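Local coordinates for MTH169 (Methanobacterium thermoautotrophicum, PDB 1GTD), which is a small alpha/beta protein of the PurS-like family, with an antiparallel sheet and helices, that assembles as a tetramer, at residues B[16-24]-B[34-42]. Numbering follows the deposited sequence.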
loop_
_atom_site.group_PDB
_atom_site.type_symbol
_atom_site.label_atom_id
_atom_site.label_comp_id
_atom_site.label_asym_id
_atom_site.label_seq_id
_atom_site.Cartn_x
_atom_site.Cartn_y
_atom_site.Cartn_z
ATOM N N LEU B 16 9.146 -12.605 1.088
ATOM C CA LEU B 16 9.521 -11.435 0.293
ATOM C C LEU B 16 8.660 -10.240 0.729
ATOM O O LEU B 16 7.485 -10.394 1.057
ATOM C CB LEU B 16 9.288 -11.692 -1.208
ATOM C CG LEU B 16 9.364 -10.482 -2.159
ATOM C CD1 LEU B 16 10.801 -10.074 -2.438
ATOM C CD2 LEU B 16 8.681 -10.836 -3.454
ATOM N N ASN B 17 9.250 -9.055 0.744
ATOM C CA ASN B 17 8.514 -7.853 1.094
ATOM C C ASN B 17 8.801 -6.875 -0.030
ATOM O O ASN B 17 9.812 -6.173 -0.012
ATOM C CB ASN B 17 8.999 -7.288 2.424
ATOM C CG ASN B 17 8.207 -6.073 2.864
ATOM O OD1 ASN B 17 8.400 -5.571 3.967
ATOM N ND2 ASN B 17 7.313 -5.596 2.003
ATOM N N PRO B 18 7.923 -6.832 -1.038
ATOM C CA PRO B 18 8.092 -5.937 -2.186
ATOM C C PRO B 18 8.435 -4.497 -1.802
ATOM O O PRO B 18 9.365 -3.898 -2.358
ATOM C CB PRO B 18 6.745 -6.044 -2.907
ATOM C CG PRO B 18 6.318 -7.455 -2.603
ATOM C CD PRO B 18 6.651 -7.574 -1.131
ATOM N N GLU B 19 7.684 -3.948 -0.850
ATOM C CA GLU B 19 7.886 -2.575 -0.399
ATOM C C GLU B 19 9.271 -2.426 0.201
ATOM O O GLU B 19 10.036 -1.542 -0.185
ATOM C CB GLU B 19 6.815 -2.202 0.634
ATOM C CG GLU B 19 6.880 -0.754 1.132
ATOM C CD GLU B 19 5.888 -0.442 2.267
ATOM O OE1 GLU B 19 5.987 0.670 2.848
ATOM O OE2 GLU B 19 5.017 -1.293 2.577
ATOM N N ALA B 20 9.593 -3.303 1.146
ATOM C CA ALA B 20 10.890 -3.283 1.811
ATOM C C ALA B 20 12.033 -3.348 0.793
ATOM O O ALA B 20 12.978 -2.556 0.851
ATOM C CB ALA B 20 10.987 -4.451 2.773
ATOM N N ALA B 21 11.945 -4.294 -0.136
ATOM C CA ALA B 21 12.978 -4.449 -1.152
ATOM C C ALA B 21 13.061 -3.194 -2.019
ATOM O O ALA B 21 14.148 -2.745 -2.385
ATOM C CB ALA B 21 12.680 -5.672 -2.016
ATOM N N THR B 22 11.908 -2.630 -2.343
ATOM C CA THR B 22 11.867 -1.434 -3.171
ATOM C C THR B 22 12.534 -0.234 -2.483
ATOM O O THR B 22 13.341 0.483 -3.081
ATOM C CB THR B 22 10.415 -1.104 -3.540
ATOM O OG1 THR B 22 9.896 -2.157 -4.362
ATOM C CG2 THR B 22 10.331 0.206 -4.287
ATOM N N ILE B 23 12.209 -0.029 -1.216
ATOM C CA ILE B 23 12.784 1.064 -0.452
ATOM C C ILE B 23 14.304 0.939 -0.384
ATOM O O ILE B 23 15.033 1.881 -0.693
ATOM C CB ILE B 23 12.241 1.064 0.977
ATOM C CG1 ILE B 23 10.761 1.450 0.982
ATOM C CG2 ILE B 23 13.047 1.999 1.832
ATOM C CD1 ILE B 23 10.120 1.384 2.357
ATOM N N GLU B 24 14.779 -0.230 0.021
ATOM C CA GLU B 24 16.208 -0.471 0.157
ATOM C C GLU B 24 16.978 -0.171 -1.116
ATOM O O GLU B 24 17.989 0.529 -1.083
ATOM C CB GLU B 24 16.456 -1.920 0.580
ATOM C CG GLU B 24 17.905 -2.222 0.892
ATOM C CD GLU B 24 18.084 -3.552 1.606
ATOM O OE1 GLU B 24 17.478 -3.739 2.686
ATOM O OE2 GLU B 24 18.838 -4.408 1.089
ATOM N N VAL B 34 21.434 0.821 3.251
ATOM C CA VAL B 34 20.827 0.260 4.443
ATOM C C VAL B 34 20.604 -1.237 4.272
ATOM O O VAL B 34 20.486 -1.740 3.157
ATOM C CB VAL B 34 19.487 0.977 4.762
ATOM C CG1 VAL B 34 19.757 2.435 5.129
ATOM C CG2 VAL B 34 18.558 0.919 3.557
ATOM N N GLU B 35 20.559 -1.956 5.383
ATOM C CA GLU B 35 20.352 -3.388 5.315
ATOM C C GLU B 35 19.154 -3.822 6.124
ATOM O O GLU B 35 18.621 -3.068 6.929
ATOM C CB GLU B 35 21.591 -4.115 5.818
ATOM C CG GLU B 35 22.797 -3.948 4.926
ATOM C CD GLU B 35 24.089 -4.246 5.658
ATOM O OE1 GLU B 35 24.229 -5.370 6.193
ATOM O OE2 GLU B 35 24.964 -3.350 5.705
ATOM N N ASP B 36 18.738 -5.059 5.898
ATOM C CA ASP B 36 17.619 -5.633 6.619
ATOM C C ASP B 36 16.380 -4.762 6.666
ATOM O O ASP B 36 15.644 -4.794 7.654
ATOM C CB ASP B 36 18.048 -5.969 8.042
ATOM C CG ASP B 36 19.176 -6.965 8.075
ATOM O OD1 ASP B 36 19.068 -7.974 7.344
ATOM O OD2 ASP B 36 20.156 -6.744 8.822
ATOM N N THR B 37 16.142 -3.993 5.605
ATOM C CA THR B 37 14.967 -3.140 5.575
ATOM C C THR B 37 13.773 -4.021 5.926
ATOM O O THR B 37 13.757 -5.208 5.598
ATOM C CB THR B 37 14.749 -2.499 4.187
ATOM O OG1 THR B 37 15.899 -1.725 3.819
ATOM C CG2 THR B 37 13.535 -1.579 4.223
ATOM N N ASP B 38 12.785 -3.436 6.597
ATOM C CA ASP B 38 11.595 -4.162 7.018
ATOM C C ASP B 38 10.425 -3.178 7.115
ATOM O O ASP B 38 10.628 -1.976 7.338
ATOM C CB ASP B 38 11.870 -4.795 8.380
ATOM C CG ASP B 38 11.151 -6.106 8.577
ATOM O OD1 ASP B 38 11.340 -6.717 9.659
ATOM O OD2 ASP B 38 10.406 -6.525 7.660
ATOM N N THR B 39 9.208 -3.689 6.963
ATOM C CA THR B 39 8.005 -2.856 7.009
ATOM C C THR B 39 6.931 -3.449 7.924
ATOM O O THR B 39 6.672 -4.653 7.895
ATOM C CB THR B 39 7.412 -2.691 5.573
ATOM O OG1 THR B 39 7.883 -1.469 4.985
ATOM C CG2 THR B 39 5.888 -2.723 5.596
ATOM N N THR B 40 6.310 -2.598 8.732
ATOM C CA THR B 40 5.258 -3.038 9.634
ATOM C C THR B 40 4.058 -2.138 9.420
ATOM O O THR B 40 4.206 -0.929 9.200
ATOM C CB THR B 40 5.680 -2.922 11.107
ATOM O OG1 THR B 40 6.909 -3.630 11.318
ATOM C CG2 THR B 40 4.606 -3.512 12.006
ATOM N N ASP B 41 2.871 -2.722 9.473
ATOM C CA ASP B 41 1.652 -1.954 9.298
ATOM C C ASP B 41 0.956 -1.937 10.633
ATOM O O ASP B 41 0.766 -2.981 11.244
ATOM C CB ASP B 41 0.755 -2.604 8.252
ATOM C CG ASP B 41 1.441 -2.732 6.919
ATOM O OD1 ASP B 41 1.711 -3.883 6.496
ATOM O OD2 ASP B 41 1.729 -1.676 6.306
ATOM N N VAL B 42 0.585 -0.755 11.099
ATOM C CA VAL B 42 -0.083 -0.668 12.382
ATOM C C VAL B 42 -1.470 -0.074 12.230
ATOM O O VAL B 42 -1.642 1.004 11.666
ATOM C CB VAL B 42 0.736 0.174 13.368
ATOM C CG1 VAL B 42 0.113 0.099 14.757
ATOM C CG2 VAL B 42 2.185 -0.317 13.371
#
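Helix 18-24 runs across strand 37-42 at 136° between their N-to-C directions, the axes approaching to 7.2 Å, and A20 sits over D38 where the backbones come nearest. A20 faces the strand there, its CB 4.1 Å from T37 CG2, and T37 CG2 also lies 3.6 Å from A20 O. I23 adds looser aliphatic cover, its CG2 near the same T37 methyl. One turn along, E24 spans the gap to the corner at D36. Its CG stands anti to the backbone N (chi1 -174°), and the E24 and T37 side chains slide past each other in opposite directions. There E24 OE1 takes two bonds from one residue: T37 OG1 donates at 2.8 Å into the anti lone pair, while T37 N donates at 3.2 Å, nearly along the C-O axis. At the other end, E19 crosses T39 at about a right angle, with E19 OE2 3.5 Å from T39 CG2, a van der Waals contact. N17, the N-cap residue, also lies against T39. D41 pairs by backbone hydrogen bonds with I9 of strand 3-11. Residues of 34-42 also join an antiparallel strand of the second subunit, continuing the sheet. The chemistry is thus uneven: packing contacts around A20, I23 and T39, the last met by the E19 carboxylate, and a paired grip on one carboxylate oxygen that holds the E24 carboxylate beside T37, next to the corner at D36.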